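Local coordinates for methyltransferase (PDB 2P7I), which probably transfers a methyl group from S-adenosylmethionine to an acceptor that has not been identified, at residues B[118-123]-B[183-188]; B[189-194]-B[242-247]. One frame throughout, in Å; residues are numbered along the deposited sequence.

Contact 1: residues B[118-123]-B[183-188]; sequences DPVALL and ERDASR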
# COMPACT_ATOMS: atom_id res chain seq x y z
N ASP B 118 -22.72 21.12 -4.34
CA ASP B 118 -21.55 21.99 -4.54
C ASP B 118 -20.65 21.93 -3.30
O ASP B 118 -20.68 22.81 -2.45
CB ASP B 118 -22.03 23.42 -4.81
CG ASP B 118 -20.92 24.33 -5.30
OD1 ASP B 118 -19.73 23.97 -5.22
OD2 ASP B 118 -21.27 25.44 -5.76
N PRO B 119 -19.83 20.89 -3.20
CA PRO B 119 -19.02 20.69 -2.01
C PRO B 119 -17.94 21.76 -1.80
O PRO B 119 -17.68 22.16 -0.68
CB PRO B 119 -18.38 19.32 -2.26
CG PRO B 119 -18.40 19.16 -3.76
CD PRO B 119 -19.65 19.82 -4.19
N VAL B 120 -17.33 22.25 -2.87
CA VAL B 120 -16.35 23.31 -2.73
C VAL B 120 -16.99 24.56 -2.10
O VAL B 120 -16.38 25.21 -1.25
CB VAL B 120 -15.65 23.65 -4.07
CG1 VAL B 120 -14.70 24.85 -3.88
CG2 VAL B 120 -14.89 22.42 -4.57
N ALA B 121 -18.24 24.86 -2.43
CA ALA B 121 -18.87 26.06 -1.91
C ALA B 121 -19.12 25.95 -0.39
O ALA B 121 -19.06 26.97 0.32
CB ALA B 121 -20.19 26.40 -2.69
N LEU B 122 -19.41 24.74 0.10
CA LEU B 122 -19.59 24.50 1.53
C LEU B 122 -18.27 24.60 2.27
O LEU B 122 -18.19 25.26 3.31
CB LEU B 122 -20.25 23.12 1.78
CG LEU B 122 -20.39 22.67 3.26
CD1 LEU B 122 -21.19 23.66 4.13
CD2 LEU B 122 -21.03 21.26 3.41
N LEU B 123 -17.23 23.99 1.72
CA LEU B 123 -15.92 24.02 2.35
C LEU B 123 -15.39 25.46 2.38
O LEU B 123 -14.66 25.85 3.29
CB LEU B 123 -14.96 23.07 1.63
CG LEU B 123 -15.31 21.59 1.72
CD1 LEU B 123 -14.39 20.81 0.78
CD2 LEU B 123 -15.24 21.10 3.16
N GLU B 183 -8.99 15.89 -0.99
CA GLU B 183 -8.00 16.95 -0.85
C GLU B 183 -8.15 17.98 -1.96
O GLU B 183 -8.01 19.17 -1.71
CB GLU B 183 -6.57 16.41 -0.75
CG GLU B 183 -5.59 17.53 -0.57
CD GLU B 183 -4.28 17.15 -0.01
OE1 GLU B 183 -4.07 15.97 0.34
OE2 GLU B 183 -3.46 18.07 0.15
N ARG B 184 -8.48 17.53 -3.18
CA ARG B 184 -8.77 18.47 -4.28
C ARG B 184 -9.83 19.49 -3.90
O ARG B 184 -9.65 20.70 -4.09
CB ARG B 184 -9.21 17.73 -5.57
CG ARG B 184 -9.58 18.64 -6.72
CD ARG B 184 -10.39 17.93 -7.76
NE ARG B 184 -11.68 17.54 -7.21
CZ ARG B 184 -12.45 16.56 -7.67
NH1 ARG B 184 -12.09 15.87 -8.73
NH2 ARG B 184 -13.60 16.30 -7.07
N ASP B 185 -10.95 19.01 -3.43
CA ASP B 185 -12.05 19.91 -3.14
C ASP B 185 -11.71 20.82 -1.95
O ASP B 185 -12.07 22.00 -1.96
CB ASP B 185 -13.32 19.10 -2.88
CG ASP B 185 -13.95 18.55 -4.13
OD1 ASP B 185 -13.45 18.79 -5.27
OD2 ASP B 185 -15.05 17.94 -3.97
N ALA B 186 -11.05 20.28 -0.93
CA ALA B 186 -10.61 21.13 0.22
C ALA B 186 -9.65 22.22 -0.26
O ALA B 186 -9.74 23.39 0.13
CB ALA B 186 -9.94 20.29 1.25
N SER B 187 -8.75 21.84 -1.13
CA SER B 187 -7.82 22.76 -1.65
C SER B 187 -8.48 23.82 -2.50
O SER B 187 -8.14 25.00 -2.38
CB SER B 187 -6.80 22.03 -2.53
OG SER B 187 -6.01 23.01 -3.13
N ARG B 188 -9.38 23.37 -3.37
CA ARG B 188 -10.17 24.29 -4.18
C ARG B 188 -10.98 25.31 -3.37
O ARG B 188 -11.24 26.41 -3.86
CB ARG B 188 -11.10 23.53 -5.13
CG ARG B 188 -10.33 22.93 -6.31
CD ARG B 188 -11.24 22.09 -7.16
NE ARG B 188 -10.57 21.67 -8.39
CZ ARG B 188 -11.20 21.16 -9.43
NH1 ARG B 188 -12.50 20.92 -9.36
NH2 ARG B 188 -10.55 20.87 -10.56

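Contact 2: residues B[189-194]-B[242-247]; sequences AGLQVT and LLCEKG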
# COMPACT_ATOMS: atom_id res chain seq x y z
N ALA B 189 -11.40 24.93 -2.18
CA ALA B 189 -12.18 25.80 -1.28
C ALA B 189 -11.32 26.81 -0.50
O ALA B 189 -11.86 27.61 0.28
CB ALA B 189 -12.94 24.91 -0.29
N GLY B 190 -9.99 26.77 -0.66
CA GLY B 190 -9.08 27.62 0.08
C GLY B 190 -8.59 27.14 1.43
O GLY B 190 -7.87 27.85 2.11
N LEU B 191 -8.98 25.95 1.84
CA LEU B 191 -8.50 25.37 3.08
C LEU B 191 -7.09 24.92 2.98
O LEU B 191 -6.61 24.60 1.87
CB LEU B 191 -9.31 24.15 3.47
CG LEU B 191 -10.78 24.40 3.84
CD1 LEU B 191 -11.61 23.14 3.62
CD2 LEU B 191 -10.90 24.94 5.30
N GLN B 192 -6.41 24.90 4.13
CA GLN B 192 -5.06 24.32 4.23
C GLN B 192 -5.24 22.92 4.78
O GLN B 192 -5.81 22.76 5.83
CB GLN B 192 -4.17 25.12 5.19
CG GLN B 192 -4.00 26.60 4.83
CD GLN B 192 -2.79 27.26 5.52
OE1 GLN B 192 -2.94 28.15 6.35
NE2 GLN B 192 -1.59 26.82 5.15
N VAL B 193 -4.76 21.92 4.05
CA VAL B 193 -4.87 20.55 4.53
C VAL B 193 -3.62 20.28 5.32
O VAL B 193 -2.51 20.33 4.79
CB VAL B 193 -5.06 19.54 3.37
CG1 VAL B 193 -4.94 18.11 3.91
CG2 VAL B 193 -6.37 19.79 2.67
N THR B 194 -3.79 19.98 6.61
CA THR B 194 -2.72 19.84 7.56
C THR B 194 -2.33 18.39 7.81
O THR B 194 -1.17 18.08 8.04
CB THR B 194 -3.18 20.47 8.88
OG1 THR B 194 -3.49 21.86 8.64
CG2 THR B 194 -2.13 20.35 9.94
N LEU B 242 -9.39 14.20 6.54
CA LEU B 242 -8.54 15.35 6.41
C LEU B 242 -8.71 16.34 7.58
O LEU B 242 -9.80 16.79 7.87
CB LEU B 242 -8.79 16.09 5.09
CG LEU B 242 -8.59 15.35 3.75
CD1 LEU B 242 -8.74 16.46 2.62
CD2 LEU B 242 -7.26 14.70 3.67
N LEU B 243 -7.60 16.70 8.21
CA LEU B 243 -7.56 17.78 9.19
C LEU B 243 -7.16 19.02 8.46
O LEU B 243 -6.09 19.08 7.83
CB LEU B 243 -6.53 17.52 10.30
CG LEU B 243 -6.58 18.54 11.47
CD1 LEU B 243 -7.87 18.31 12.31
CD2 LEU B 243 -5.32 18.40 12.31
N CYS B 244 -7.99 20.03 8.51
CA CYS B 244 -7.77 21.25 7.75
C CYS B 244 -7.77 22.47 8.65
O CYS B 244 -8.40 22.49 9.72
CB CYS B 244 -8.91 21.42 6.75
SG CYS B 244 -9.10 20.07 5.55
N GLU B 245 -7.05 23.49 8.21
CA GLU B 245 -7.00 24.79 8.87
C GLU B 245 -7.34 25.86 7.86
O GLU B 245 -7.43 25.60 6.64
CB GLU B 245 -5.63 25.02 9.51
CG GLU B 245 -5.52 24.08 10.72
CD GLU B 245 -4.16 24.07 11.39
OE1 GLU B 245 -3.70 25.14 11.81
OE2 GLU B 245 -3.56 22.98 11.52
N LYS B 246 -7.57 27.05 8.38
CA LYS B 246 -8.06 28.16 7.56
C LYS B 246 -6.95 28.69 6.66
O LYS B 246 -5.82 28.88 7.10
CB LYS B 246 -8.58 29.27 8.48
CG LYS B 246 -9.07 30.48 7.78
CD LYS B 246 -9.80 31.43 8.77
CE LYS B 246 -10.31 32.67 8.00
NZ LYS B 246 -11.33 33.50 8.78
N GLY B 247 -7.27 28.92 5.39
CA GLY B 247 -6.38 29.67 4.47
C GLY B 247 -6.89 31.09 4.22
O GLY B 247 -8.08 31.33 4.32

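Contact 1: residues B[118-123]-B[183-188]
Val120 and Asp185 carry this meeting of two helices, their side chains running at about a right angle to one another. The two methyls of the valine divide between two residues one turn apart on helix 179-188. Val120 CG2 faces Asp185, 3.9 Å from Asp185 O, while Val120 CG1, placed trans to the backbone N (chi1 176°), lies 3.8 Å from Arg188 C. The CB of Arg188 closes against both methyls before the rest of that side chain leads off.

Pro119 approaches Asp185 from another direction: the ring carbon CG of Pro119 sits 3.6 Å from Asp185 OD2, in van der Waals contact with an oxygen that also hydrogen-bonds to Tyr177 OH. The other carboxylate oxygen is gripped within its own helix. Arg184 holds it side-on in a salt bridge, NE and NH2 both bonding to Asp185 OD1, with Arg184 NE at 2.9 Å; the two nitrogens come from the same face of the carboxylate, tilted some 40° out of its plane. Bonds at both oxygens probably restrict rotation of the carboxylate against which Pro119 and Val120 lie. Further along, Leu123 CD1 rests on the backbone, 3.8 Å from Ala186 N.

The short helical segments cross at -54°, with their axes 8.5 Å apart. Helix 119-130 is seated through Leu122 and Leu123 on Leu109 of strand 104-110, whereas helix 179-188 places Glu183 and Ala186 against Val193 of strand 192-201, so the contact joins two helices covering the Rossmann-like methyltransferase sheet.

Contact 2: residues B[189-194]-B[242-247]
Gln192 O receives the backbone N-H of Glu245, with Glu245 N at 2.8 Å, and Cys244 CA adds a CA-H...O contact to the same oxygen. The reciprocal bond from Gln192 N to Glu245 O completes a hydrogen-bonded antiparallel pair, and Thr194 N continues the pattern to Leu243 O at 2.8 Å.

On the side of Gln192 and Glu245, one of two conformers of Thr194 donates from Thr194 OG1 to Glu245 OE2 (3.1 Å), above the carboxylate plane; the bond may not hold in the other. On the face of Val193 and Cys244 the contacts across the strands are apolar: Val193 CG2 lies 4.0 Å from Cys244 SG, and the two valine methyls meet the two branches of Leu242. Just before strand 192-201 begins and just after 237-245 ends, Gly190, which closes helix 179-188 in a Schellman motif, receives at its O a CA-H...O contact from Gly247 CA (3.3 Å).

Strand 237-245, antiparallel to its neighbours 135-142 and 192-201 in the order 3-2-1-4-5-7-6, is the reversed seventh strand that marks the class I SAM-dependent methyltransferase fold. Helix 179-188 covers Val193 and Leu242, while Leu191 packs on Leu123 of helix 119-130.

How the contacts relate
Both contacts are partly buried and share a corner of the fold: their centres are about 10 Å apart, and helix 179-188 of contact 1 runs through a short turn into strand 192-201 of contact 2. Contact 1 belongs to the helix layer and relies on side-chain packing. Contact 2 lies at the sheet's outer edge, where strand 192-201 is outermost within the chain and Thr194 and Leu243 pack on Pro39 of a third subunit; its backbone bonding buries about twice the surface, 505 against 245 Å². The layers meet directly, since Leu123 CB packs on Ala189 CB at 3.3 Å and Glu183 touches Leu242. A probable hydrogen bond from Leu191 N to Ala186 O ties the turn to the helix.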